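Local coordinates for protein dihydropteridine reductase (Dictyostelium discoideum, PDB 3ORF) that catalyses the NADH- or NADPH-dependent reduction of quinonoid dihydropteridines, regenerating tetrahydropteridine cofactors, as a homodimer of the short-chain dehydrogenase/reductase family, at residues A[22-27]-A[84-89]; A[50-55]-A[64-69]; A[144-149]-A[189-194]; A[206-211]-A[242-247]. All blocks are in the same frame, centred on the assembly; numbering follows the deposited sequence.

Contact 1: A[22-27]-A[84-89]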
# COMPACT_ATOMS: atom_id res chain seq x y z
N SER A 22 20.30 -29.12 10.52
CA SER A 22 20.66 -27.67 10.29
C SER A 22 19.45 -26.73 9.97
O SER A 22 18.56 -27.05 9.16
CB SER A 22 21.71 -27.55 9.21
OG SER A 22 22.10 -26.19 9.03
N LYS A 23 19.37 -25.58 10.60
CA LYS A 23 18.22 -24.76 10.32
C LYS A 23 18.58 -23.65 9.33
O LYS A 23 19.67 -23.14 9.36
CB LYS A 23 17.66 -24.20 11.62
CG LYS A 23 17.29 -25.28 12.66
CD LYS A 23 15.83 -25.59 12.61
CE LYS A 23 15.37 -26.02 13.97
NZ LYS A 23 14.04 -26.67 13.86
N ASN A 24 17.67 -23.33 8.42
CA ASN A 24 17.91 -22.26 7.44
C ASN A 24 17.15 -20.98 7.72
O ASN A 24 15.92 -20.99 7.95
CB ASN A 24 17.58 -22.73 6.03
CG ASN A 24 18.30 -24.01 5.69
OD1 ASN A 24 19.41 -24.16 6.12
ND2 ASN A 24 17.68 -24.92 4.92
N ILE A 25 17.86 -19.85 7.63
CA ILE A 25 17.16 -18.58 7.62
C ILE A 25 17.41 -17.85 6.31
O ILE A 25 18.54 -17.77 5.84
CB ILE A 25 17.50 -17.70 8.86
CG1 ILE A 25 16.87 -16.30 8.69
CG2 ILE A 25 18.99 -17.55 9.05
CD1 ILE A 25 17.24 -15.27 9.81
N LEU A 26 16.36 -17.29 5.74
CA LEU A 26 16.47 -16.52 4.52
C LEU A 26 16.10 -15.07 4.70
O LEU A 26 15.10 -14.76 5.35
CB LEU A 26 15.58 -17.13 3.47
CG LEU A 26 15.19 -16.28 2.28
CD1 LEU A 26 16.36 -16.08 1.48
CD2 LEU A 26 14.31 -17.16 1.46
N VAL A 27 16.91 -14.17 4.16
CA VAL A 27 16.75 -12.76 4.48
C VAL A 27 16.74 -11.91 3.19
O VAL A 27 17.76 -11.88 2.48
CB VAL A 27 17.87 -12.24 5.39
CG1 VAL A 27 17.61 -10.75 5.76
CG2 VAL A 27 18.07 -13.11 6.67
N LYS A 84 18.05 -26.08 -5.50
CA LYS A 84 19.17 -26.41 -4.59
C LYS A 84 18.67 -27.19 -3.38
O LYS A 84 19.41 -27.46 -2.44
CB LYS A 84 19.86 -25.11 -4.10
CG LYS A 84 20.91 -24.59 -5.04
CD LYS A 84 21.40 -23.22 -4.61
CE LYS A 84 22.93 -23.08 -4.65
NZ LYS A 84 23.59 -23.46 -5.95
N SER A 85 17.37 -27.50 -3.38
CA SER A 85 16.74 -28.27 -2.31
C SER A 85 16.63 -27.64 -0.89
O SER A 85 16.42 -28.35 0.10
CB SER A 85 17.34 -29.69 -2.24
OG SER A 85 16.49 -30.54 -1.50
N ILE A 86 16.72 -26.33 -0.75
CA ILE A 86 16.63 -25.83 0.63
C ILE A 86 15.24 -25.26 0.93
O ILE A 86 14.59 -24.67 0.05
CB ILE A 86 17.77 -24.84 0.99
CG1 ILE A 86 17.98 -23.81 -0.13
CG2 ILE A 86 19.13 -25.58 1.21
CD1 ILE A 86 17.10 -22.55 0.04
N LYS A 87 14.77 -25.49 2.15
CA LYS A 87 13.54 -24.86 2.63
C LYS A 87 13.93 -24.08 3.85
O LYS A 87 14.98 -24.34 4.43
CB LYS A 87 12.50 -25.93 2.99
CG LYS A 87 11.99 -26.73 1.81
CD LYS A 87 11.36 -25.81 0.74
CE LYS A 87 10.49 -26.58 -0.26
NZ LYS A 87 10.37 -25.80 -1.52
N VAL A 88 13.13 -23.12 4.28
CA VAL A 88 13.65 -22.27 5.32
C VAL A 88 12.78 -22.25 6.53
O VAL A 88 11.56 -22.33 6.40
CB VAL A 88 14.08 -20.82 4.83
CG1 VAL A 88 14.90 -20.87 3.50
CG2 VAL A 88 12.96 -19.89 4.68
N ASP A 89 13.40 -22.19 7.69
CA ASP A 89 12.65 -22.22 8.94
C ASP A 89 12.22 -20.82 9.44
O ASP A 89 11.27 -20.70 10.25
CB ASP A 89 13.53 -22.85 10.02
CG ASP A 89 13.91 -24.34 9.70
OD1 ASP A 89 15.08 -24.63 9.24
OD2 ASP A 89 13.02 -25.18 9.82
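The carboxamide of Asn24 meets Lys87 in its own plane: ND2 donates to Lys87 O at 2.8 Å, with the acceptor only 8° off that plane, and CB of Ile86 lies 3.9 Å from the same ND2. The other flat group, the carboxylate of Asp89, turns the anti lone pair of OD1 to the backbone N of Asn24, 3.0 Å away. Asp89 N answers with a 2.8 Å bond to Asn24 O, so Asn24 is gripped by both backbone polar atoms and by its side chain. With CG anti to the carbonyl carbon (chi1 -54°), the Asn24 amide is placed to reach Lys87. Lys23 crosses the Asp89 side chain at about a right angle, CD 3.7 Å from Asp89 CG; the opposite charges are near but not bridged, while OD2 has a partner in Asn135. Leu26 CB rests on Val88 CG1 at 3.8 Å. The backbone bond begins the pairing of two inner parallel strands of the Rossmann fold, 24-28 and 88-93, and the side-chain bonds flank it. Leu26 also packs on Ile50 and Ile52 of strand 48-53, Ile25 faces helix 33-44, and Ile86 lies on Ile81 of helix 71-82.

Contact 2: A[50-55]-A[64-69]. With NAD (nicotinamide-adenine-dinucleotide), chain E.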
# COMPACT_ATOMS: atom_id res chain seq x y z
N ILE A 50 20.95 -17.45 4.21
CA ILE A 50 20.80 -17.16 2.78
C ILE A 50 20.34 -15.70 2.61
O ILE A 50 19.46 -15.24 3.38
CB ILE A 50 19.77 -18.03 2.14
CG1 ILE A 50 20.16 -19.50 2.24
CG2 ILE A 50 19.61 -17.67 0.70
CD1 ILE A 50 19.02 -20.33 2.50
N SER A 51 20.91 -14.99 1.64
CA SER A 51 20.62 -13.56 1.46
C SER A 51 20.20 -13.29 0.03
O SER A 51 20.86 -13.75 -0.90
CB SER A 51 21.85 -12.70 1.89
OG SER A 51 21.78 -11.33 1.49
N ILE A 52 19.07 -12.60 -0.16
CA ILE A 52 18.69 -12.03 -1.46
C ILE A 52 18.72 -10.51 -1.29
O ILE A 52 18.16 -9.96 -0.33
CB ILE A 52 17.26 -12.49 -1.92
CG1 ILE A 52 17.11 -14.03 -1.98
CG2 ILE A 52 16.84 -11.81 -3.24
CD1 ILE A 52 15.60 -14.51 -1.90
N ASP A 53 19.36 -9.82 -2.22
CA ASP A 53 19.51 -8.35 -2.20
C ASP A 53 19.98 -7.89 -3.60
O ASP A 53 20.12 -8.76 -4.53
CB ASP A 53 20.44 -7.91 -1.07
CG ASP A 53 20.14 -6.51 -0.59
OD1 ASP A 53 19.77 -5.65 -1.43
OD2 ASP A 53 20.24 -6.28 0.65
N PHE A 54 20.18 -6.58 -3.80
CA PHE A 54 20.67 -6.10 -5.12
C PHE A 54 22.17 -6.37 -5.32
O PHE A 54 22.65 -6.48 -6.44
CB PHE A 54 20.32 -4.62 -5.43
CG PHE A 54 18.84 -4.34 -5.41
CD1 PHE A 54 18.32 -3.28 -4.66
CD2 PHE A 54 17.93 -5.16 -6.10
CE1 PHE A 54 16.91 -3.03 -4.62
CE2 PHE A 54 16.52 -4.92 -6.03
CZ PHE A 54 16.04 -3.87 -5.32
N ARG A 55 22.88 -6.52 -4.21
CA ARG A 55 24.30 -6.84 -4.22
C ARG A 55 24.49 -8.05 -3.25
O ARG A 55 23.59 -8.37 -2.42
CB ARG A 55 25.11 -5.59 -3.85
CG ARG A 55 25.01 -5.18 -2.41
CD ARG A 55 25.16 -3.65 -2.20
NE ARG A 55 24.83 -3.30 -0.80
CZ ARG A 55 23.59 -3.04 -0.35
NH1 ARG A 55 22.55 -3.06 -1.19
NH2 ARG A 55 23.38 -2.76 0.93
N PHE A 64 22.28 -14.38 -3.08
CA PHE A 64 21.69 -14.22 -4.40
C PHE A 64 21.44 -12.75 -4.70
O PHE A 64 21.11 -11.96 -3.80
CB PHE A 64 20.38 -15.00 -4.55
CG PHE A 64 20.56 -16.50 -4.44
CD1 PHE A 64 20.40 -17.14 -3.21
CD2 PHE A 64 20.92 -17.25 -5.55
CE1 PHE A 64 20.59 -18.49 -3.08
CE2 PHE A 64 21.10 -18.64 -5.43
CZ PHE A 64 20.95 -19.26 -4.19
N THR A 65 21.52 -12.42 -5.97
CA THR A 65 21.40 -11.09 -6.43
C THR A 65 20.15 -11.06 -7.29
O THR A 65 19.88 -12.05 -8.03
CB THR A 65 22.68 -10.75 -7.21
OG1 THR A 65 23.22 -9.56 -6.68
CG2 THR A 65 22.50 -10.69 -8.76
N ILE A 66 19.38 -9.97 -7.20
CA ILE A 66 18.23 -9.77 -8.09
C ILE A 66 18.39 -8.43 -8.77
O ILE A 66 18.95 -7.55 -8.17
CB ILE A 66 16.89 -9.90 -7.35
CG1 ILE A 66 16.91 -9.11 -6.03
CG2 ILE A 66 16.59 -11.39 -7.09
CD1 ILE A 66 15.50 -8.95 -5.47
N LYS A 67 17.99 -8.31 -10.04
CA LYS A 67 18.26 -7.09 -10.80
C LYS A 67 17.10 -6.20 -10.46
O LYS A 67 17.25 -4.99 -10.51
CB LYS A 67 18.36 -7.23 -12.35
CG LYS A 67 19.09 -8.46 -12.99
CD LYS A 67 20.65 -8.28 -13.24
CE LYS A 67 21.03 -7.33 -14.40
NZ LYS A 67 22.42 -6.78 -14.22
N ASP A 68 15.96 -6.80 -10.10
CA ASP A 68 14.78 -6.04 -9.64
C ASP A 68 13.87 -6.88 -8.76
O ASP A 68 14.19 -8.03 -8.44
CB ASP A 68 13.99 -5.50 -10.84
CG ASP A 68 13.57 -6.58 -11.80
OD1 ASP A 68 14.02 -6.56 -12.98
OD2 ASP A 68 12.80 -7.47 -11.39
N SER A 69 12.75 -6.30 -8.36
CA SER A 69 11.80 -7.00 -7.50
C SER A 69 10.61 -7.51 -8.31
O SER A 69 9.68 -8.02 -7.75
CB SER A 69 11.37 -6.11 -6.35
OG SER A 69 11.33 -6.84 -5.12
PA NAD E . 19.39 -0.31 4.34
O1A NAD E . 19.17 0.72 3.29
O2A NAD E . 20.75 -0.55 4.89
O5B NAD E . 19.03 -1.75 3.64
C5B NAD E . 17.91 -2.09 2.91
C4B NAD E . 18.35 -3.23 1.97
O4B NAD E . 17.18 -3.56 1.16
C3B NAD E . 19.40 -2.68 0.96
O3B NAD E . 20.37 -3.68 0.75
C2B NAD E . 18.66 -2.61 -0.36
O2B NAD E . 19.53 -2.93 -1.46
C1B NAD E . 17.63 -3.74 -0.18
N9A NAD E . 16.39 -3.60 -0.98
C8A NAD E . 15.74 -2.42 -1.21
N7A NAD E . 14.64 -2.72 -1.92
C5A NAD E . 14.60 -4.06 -2.18
C6A NAD E . 13.71 -4.94 -2.87
N6A NAD E . 12.64 -4.47 -3.55
N1A NAD E . 13.97 -6.28 -2.90
C2A NAD E . 15.06 -6.75 -2.30
N3A NAD E . 15.91 -5.94 -1.64
C4A NAD E . 15.73 -4.61 -1.58
O3 NAD E . 18.30 -0.02 5.43
PN NAD E . 18.22 -0.46 6.90
O1N NAD E . 18.67 0.76 7.65
O2N NAD E . 18.78 -1.86 7.14
O5D NAD E . 16.63 -0.59 7.19
C5D NAD E . 15.94 -1.85 7.18
C4D NAD E . 14.42 -1.62 7.27
O4D NAD E . 14.13 -0.64 8.30
C3D NAD E . 13.72 -1.10 6.01
O3D NAD E . 12.59 -2.00 5.77
C2D NAD E . 13.20 0.29 6.41
O2D NAD E . 12.00 0.52 5.65
C1D NAD E . 12.86 -0.04 7.88
N1N NAD E . 12.31 0.82 9.02
C2N NAD E . 13.11 1.72 9.86
C3N NAD E . 12.43 2.44 10.90
C7N NAD E . 13.14 3.41 11.88
O7N NAD E . 12.62 4.51 12.14
N7N NAD E . 14.26 2.92 12.45
C4N NAD E . 11.04 2.26 11.11
C5N NAD E . 10.30 1.38 10.31
C6N NAD E . 10.93 0.68 9.29
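Strands 50-53 and 64-65 run parallel, Ile52 paired with Phe64 and Asp53 with Thr65, and the bond from Phe64 N to Ser51 O (2.7 Å) is joined by those from Asp53 N to Phe64 O and from Ile66 N to Asp53 O. On the apolar face, Ile50 CG2 meets the edge of the Phe64 ring, and Ile66 crosses Ile52 at about a right angle, its CD1 3.9 Å from Ile52 CG2. At the C-terminal end of strand 50-53 the pair meets NAD. A chi1 of -153° swings the Asp53 carboxylate away from its own N and toward the adenosine ribose, where it accepts both hydroxyls: O3B on OD2 at 2.6 Å and O2B on OD1 at 2.7 Å. Ser31 N also binds OD2, and Phe54 N donates to the anti lone pair of OD1 at 2.6 Å, so the carboxylate is fixed from the protein side as well. Arg55 NH1 reaches O2B and O3B, each at 3.0 Å. CE1 and CZ on the rim of the Phe54 ring touch C5A of the adenine, whose N3A lies over one face, offset toward the rim; Ile66 O lies in the ring plane, 3.3 Å from CD2. Ser69 OG accepts from N6A at 3.1 Å. Were a leucine to replace Asp53, the ribose hydroxyls would probably lose their acceptors and Phe54 N its side-chain partner. An acidic residue at the end of the second strand is the familiar NAD-selecting feature of Rossmann dehydrogenases: its charge would disfavour a phosphate on O2B, though Arg55 close by may soften that effect, consistent with an enzyme that also accepts NADPH.

Contact 3: A[144-149]-A[189-194]. With NAD (nicotinamide-adenine-dinucleotide), chain E.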
# COMPACT_ATOMS: atom_id res chain seq x y z
N GLY A 144 7.84 -3.56 9.26
CA GLY A 144 6.81 -2.55 8.97
C GLY A 144 7.34 -1.20 9.45
O GLY A 144 8.58 -0.94 9.41
N ALA A 145 6.45 -0.34 9.98
CA ALA A 145 6.94 0.87 10.64
C ALA A 145 6.04 1.30 11.73
O ALA A 145 4.86 1.43 11.53
CB ALA A 145 7.19 2.02 9.63
N SER A 146 6.59 1.60 12.89
CA SER A 146 5.73 2.16 13.96
C SER A 146 5.01 3.44 13.54
O SER A 146 3.82 3.67 13.88
CB SER A 146 6.58 2.44 15.14
OG SER A 146 5.71 2.60 16.20
N ALA A 147 5.68 4.30 12.81
CA ALA A 147 5.04 5.58 12.47
C ALA A 147 3.81 5.36 11.57
O ALA A 147 2.91 6.15 11.61
CB ALA A 147 6.07 6.57 11.74
N ALA A 148 3.80 4.32 10.75
CA ALA A 148 2.63 4.04 9.90
C ALA A 148 1.43 3.58 10.66
O ALA A 148 0.40 3.50 10.09
CB ALA A 148 2.95 3.00 8.84
N LEU A 149 1.54 3.26 11.94
CA LEU A 149 0.33 3.10 12.78
C LEU A 149 -0.52 4.39 12.83
O LEU A 149 -1.69 4.32 13.18
CB LEU A 149 0.66 2.64 14.21
CG LEU A 149 1.47 1.32 14.17
CD1 LEU A 149 1.82 0.92 15.53
CD2 LEU A 149 0.65 0.13 13.43
N LEU A 189 8.10 -3.51 14.09
CA LEU A 189 7.74 -2.13 13.80
C LEU A 189 8.63 -1.28 14.71
O LEU A 189 8.24 -0.91 15.80
CB LEU A 189 6.23 -1.82 14.08
CG LEU A 189 5.14 -1.92 13.00
CD1 LEU A 189 5.07 -3.36 12.50
CD2 LEU A 189 3.82 -1.50 13.64
N PRO A 190 9.82 -0.93 14.22
CA PRO A 190 10.72 -0.10 15.04
C PRO A 190 10.26 1.37 15.13
O PRO A 190 9.69 1.90 14.14
CB PRO A 190 12.08 -0.21 14.33
CG PRO A 190 11.77 -0.74 12.89
CD PRO A 190 10.30 -1.22 12.86
N VAL A 191 10.38 1.97 16.33
CA VAL A 191 10.35 3.42 16.50
C VAL A 191 11.65 4.01 15.87
O VAL A 191 11.59 4.75 14.89
CB VAL A 191 10.15 3.77 17.97
CG1 VAL A 191 10.14 5.31 18.22
CG2 VAL A 191 8.81 3.17 18.40
N THR A 192 12.81 3.56 16.35
CA THR A 192 14.08 3.95 15.74
C THR A 192 15.16 2.91 15.98
O THR A 192 15.57 2.64 17.14
CB THR A 192 14.66 5.30 16.33
OG1 THR A 192 13.59 6.20 16.63
CG2 THR A 192 15.63 5.94 15.32
N LEU A 193 15.56 2.31 14.88
CA LEU A 193 16.77 1.48 14.75
C LEU A 193 18.06 2.30 14.68
O LEU A 193 18.09 3.43 14.15
CB LEU A 193 16.73 0.66 13.42
CG LEU A 193 15.70 -0.43 13.29
CD1 LEU A 193 16.06 -1.37 12.11
CD2 LEU A 193 15.73 -1.23 14.63
N ASP A 194 19.13 1.71 15.15
CA ASP A 194 20.44 2.34 15.04
C ASP A 194 21.09 1.82 13.77
O ASP A 194 21.71 0.75 13.78
CB ASP A 194 21.32 2.02 16.24
CG ASP A 194 22.62 2.83 16.25
OD1 ASP A 194 22.95 3.49 15.25
OD2 ASP A 194 23.37 2.78 17.22
PA NAD E . 19.39 -0.31 4.34
O1A NAD E . 19.17 0.72 3.29
O2A NAD E . 20.75 -0.55 4.89
O5B NAD E . 19.03 -1.75 3.64
C5B NAD E . 17.91 -2.09 2.91
C4B NAD E . 18.35 -3.23 1.97
O4B NAD E . 17.18 -3.56 1.16
C3B NAD E . 19.40 -2.68 0.96
O3B NAD E . 20.37 -3.68 0.75
C2B NAD E . 18.66 -2.61 -0.36
O2B NAD E . 19.53 -2.93 -1.46
C1B NAD E . 17.63 -3.74 -0.18
N9A NAD E . 16.39 -3.60 -0.98
C8A NAD E . 15.74 -2.42 -1.21
N7A NAD E . 14.64 -2.72 -1.92
C5A NAD E . 14.60 -4.06 -2.18
C6A NAD E . 13.71 -4.94 -2.87
N6A NAD E . 12.64 -4.47 -3.55
N1A NAD E . 13.97 -6.28 -2.90
C2A NAD E . 15.06 -6.75 -2.30
N3A NAD E . 15.91 -5.94 -1.64
C4A NAD E . 15.73 -4.61 -1.58
O3 NAD E . 18.30 -0.02 5.43
PN NAD E . 18.22 -0.46 6.90
O1N NAD E . 18.67 0.76 7.65
O2N NAD E . 18.78 -1.86 7.14
O5D NAD E . 16.63 -0.59 7.19
C5D NAD E . 15.94 -1.85 7.18
C4D NAD E . 14.42 -1.62 7.27
O4D NAD E . 14.13 -0.64 8.30
C3D NAD E . 13.72 -1.10 6.01
O3D NAD E . 12.59 -2.00 5.77
C2D NAD E . 13.20 0.29 6.41
O2D NAD E . 12.00 0.52 5.65
C1D NAD E . 12.86 -0.04 7.88
N1N NAD E . 12.31 0.82 9.02
C2N NAD E . 13.11 1.72 9.86
C3N NAD E . 12.43 2.44 10.90
C7N NAD E . 13.14 3.41 11.88
O7N NAD E . 12.62 4.51 12.14
N7N NAD E . 14.26 2.92 12.45
C4N NAD E . 11.04 2.26 11.11
C5N NAD E . 10.30 1.38 10.31
C6N NAD E . 10.93 0.68 9.29
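Pro190 O receives a weak hydrogen bond from Ser146 N, 3.4 Å long, and on the cofactor side comes within 3.3 Å of NAD C4N. The same carbonyl oxygen thus lies against the nicotinamide. Ser146 sets its OG anti to the backbone N (chi1 -164°), which carries the hydroxyl oxygen alongside Val191, 3.8 Å from CG2. Next to this, Leu189 fills the angle between the two segments. Its CG lies 3.6 Å from Ala145 C, and its CD2 meets Leu149 CD2 tip to tip, also at 3.6 Å. Leu189 CD1 lies 4.0 Å from Gly144 CA, close against the backbone. Leu149 is brought round to this spot by a 3-10 turn, in which its N bonds to Ser146 O at 3.0 Å.

The arrangement belongs to the short-chain dehydrogenase/reductase active site, where the loops following two neighbouring parallel strands, 138-143 and 184-190, close on the nicotinamide. Here the ring of Pro190 lies across the nicotinamide, CG 3.6 Å from NAD C4N, the carbon that carries the hydride in nicotinamide cofactors. Ala145 comes to another part of that ring, its CB lying by NAD C5N, and touches the side chain of Tyr158, the predicted proton acceptor. The backbone N of Ala145 bonds to His166 NE2, tying the loop to helix 156-172. Ala148 packs against Lys162 of that helix, which with Tyr158 fits the Tyr-x-x-x-Lys pattern of the family. Pro190 also rests on Phe239 of the neighbouring strand 236-242.

Contact 4: A[206-211]-A[242-247]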
# COMPACT_ATOMS: atom_id res chain seq x y z
N ASN A 206 19.75 11.38 20.82
CA ASN A 206 20.42 10.55 21.83
C ASN A 206 20.42 9.09 21.34
O ASN A 206 19.37 8.44 21.42
CB ASN A 206 19.73 10.70 23.19
CG ASN A 206 20.35 9.82 24.27
OD1 ASN A 206 21.38 9.16 24.05
ND2 ASN A 206 19.75 9.86 25.48
N PHE A 207 21.57 8.59 20.90
CA PHE A 207 21.69 7.23 20.27
C PHE A 207 21.31 6.10 21.21
O PHE A 207 20.99 5.00 20.74
CB PHE A 207 23.09 6.99 19.72
CG PHE A 207 23.48 7.97 18.65
CD1 PHE A 207 22.60 8.26 17.60
CD2 PHE A 207 24.71 8.64 18.71
CE1 PHE A 207 22.91 9.26 16.58
CE2 PHE A 207 25.05 9.64 17.69
CZ PHE A 207 24.12 9.92 16.61
N ASP A 208 21.28 6.38 22.51
CA ASP A 208 20.94 5.38 23.52
C ASP A 208 19.43 5.11 23.50
O ASP A 208 18.97 4.13 24.05
CB ASP A 208 21.41 5.86 24.91
CG ASP A 208 22.96 5.65 25.18
OD1 ASP A 208 23.71 5.07 24.32
OD2 ASP A 208 23.44 6.05 26.28
N ASP A 209 18.65 5.99 22.85
CA ASP A 209 17.23 5.75 22.63
C ASP A 209 16.99 5.07 21.28
O ASP A 209 15.87 5.13 20.72
CB ASP A 209 16.44 7.07 22.60
CG ASP A 209 16.30 7.76 23.99
OD1 ASP A 209 16.75 7.24 25.05
OD2 ASP A 209 15.74 8.90 23.96
N TRP A 210 18.04 4.45 20.71
CA TRP A 210 17.90 3.74 19.41
C TRP A 210 18.14 2.24 19.61
O TRP A 210 19.06 1.86 20.38
CB TRP A 210 18.94 4.28 18.44
CG TRP A 210 18.63 5.70 18.00
CD1 TRP A 210 17.68 6.54 18.52
CD2 TRP A 210 19.26 6.40 16.94
NE1 TRP A 210 17.66 7.71 17.81
CE2 TRP A 210 18.61 7.65 16.83
CE3 TRP A 210 20.28 6.09 16.04
CZ2 TRP A 210 18.97 8.59 15.88
CZ3 TRP A 210 20.65 7.03 15.11
CH2 TRP A 210 19.98 8.26 15.02
N THR A 211 17.34 1.39 18.94
CA THR A 211 17.53 -0.03 19.14
C THR A 211 18.77 -0.54 18.39
O THR A 211 18.90 -0.36 17.21
CB THR A 211 16.29 -0.86 18.72
OG1 THR A 211 15.08 -0.23 19.21
CG2 THR A 211 16.39 -2.27 19.32
N LYS A 242 14.63 3.14 25.24
CA LYS A 242 14.70 4.41 26.05
C LYS A 242 15.84 4.16 26.98
O LYS A 242 15.79 3.20 27.74
CB LYS A 242 13.41 4.64 26.85
CG LYS A 242 12.13 4.66 26.04
CD LYS A 242 11.47 6.07 25.78
CE LYS A 242 12.35 7.05 24.96
NZ LYS A 242 11.98 8.54 25.14
N SER A 243 16.92 4.94 26.85
CA SER A 243 18.15 4.82 27.64
C SER A 243 18.73 3.38 27.72
O SER A 243 19.11 2.91 28.82
CB SER A 243 17.99 5.47 29.04
OG SER A 243 17.38 6.77 28.92
N LYS A 244 18.84 2.74 26.54
CA LYS A 244 19.27 1.34 26.40
C LYS A 244 18.31 0.21 26.90
O LYS A 244 18.75 -0.92 27.01
CB LYS A 244 20.66 1.10 27.04
CG LYS A 244 21.83 1.91 26.44
CD LYS A 244 23.18 1.48 27.09
CE LYS A 244 24.30 1.48 26.03
NZ LYS A 244 25.69 1.07 26.48
N VAL A 245 17.06 0.49 27.28
CA VAL A 245 16.13 -0.57 27.75
C VAL A 245 15.16 -0.72 26.60
O VAL A 245 14.50 0.24 26.24
CB VAL A 245 15.26 -0.15 29.01
CG1 VAL A 245 14.43 -1.34 29.56
CG2 VAL A 245 16.12 0.43 30.13
N THR A 246 15.06 -1.88 26.00
CA THR A 246 14.18 -2.02 24.82
C THR A 246 12.86 -2.67 25.23
O THR A 246 12.87 -3.67 25.94
CB THR A 246 14.84 -2.88 23.71
OG1 THR A 246 16.07 -2.26 23.32
CG2 THR A 246 13.90 -3.01 22.45
N THR A 247 11.73 -2.08 24.82
CA THR A 247 10.43 -2.68 25.14
C THR A 247 9.72 -3.15 23.87
O THR A 247 9.54 -2.37 22.94
CB THR A 247 9.52 -1.64 25.90
OG1 THR A 247 10.21 -1.12 27.07
CG2 THR A 247 8.20 -2.26 26.33
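A type I' beta turn, Lys242 to Val245, forms the tip of the hairpin between strands 236-242 and 245-250, and the loop 206-211 grips it through Asp208 and Asp209. Asp209 OD1 takes the backbone N of Ser243 at 2.9 Å in an almost straight bond (171°), meeting it on the anti side of the carboxylate and 23° out of its plane. The neighbouring turn amide, Lys244 N, donates to Asp208 O, also at 2.9 Å, so both central residues of the turn are held by their N-H groups. With CG anti to the carbonyl carbon (chi1 -71°), the Asp209 carboxylate is brought to the turn, and its second oxygen OD2 forms a long salt bridge with Lys242 NZ at 4.0 Å. Lys244 crosses Asp208 obliquely, its CE 4.0 Å from Asp208 OD1. If Asp209 gave way to a valine, the turn amide of Ser243 would probably be left without its acceptor and Lys242 without this carboxylate partner. Within the loop, Asn206 forms an Asx turn, OD1 accepting from Asp208 N at 3.2 Å. Further in, Thr211 CG2 and Thr246 CG2 touch at 4.1 Å, their side chains crossing at about a right angle; Thr241 bonds both threonine hydroxyls, and Glu215 of helix 213-225 bonds that of Thr246. Trp210 turns the other way, packing on Asn198 and Arg199 of helix 196-201, and the backbone of Thr211 bonds to Thr192 and Asp194. The loop runs from helix 196-201 to helix 213-225 and packs on the hairpin that ends the sheet within this chain.

Overall arrangement
One eight-stranded sheet joins all four contacts. Contact 2 is nested in the loop that contact 1 closes, and the two touch where strands 24-28 and 48-53 pair, Ile25 O and Ile50 N lying 2.9 Å apart. Contacts 3 and 4 follow in series and also touch, with Thr192 CG2 packed 3.7 Å from Trp210 NE1. The pairs occupy different regions of the sheet: the centres of contacts 1 and 4 are about 32 Å apart, those of contacts 2 and 3 about 24 Å. NAD bridges that last gap, with its adenosine end at contact 2 and its nicotinamide at contact 3, so the stretched cofactor spans the successive Rossmann halves, while contact 4 lies by strand 245-250, the last of the sheet within this chain.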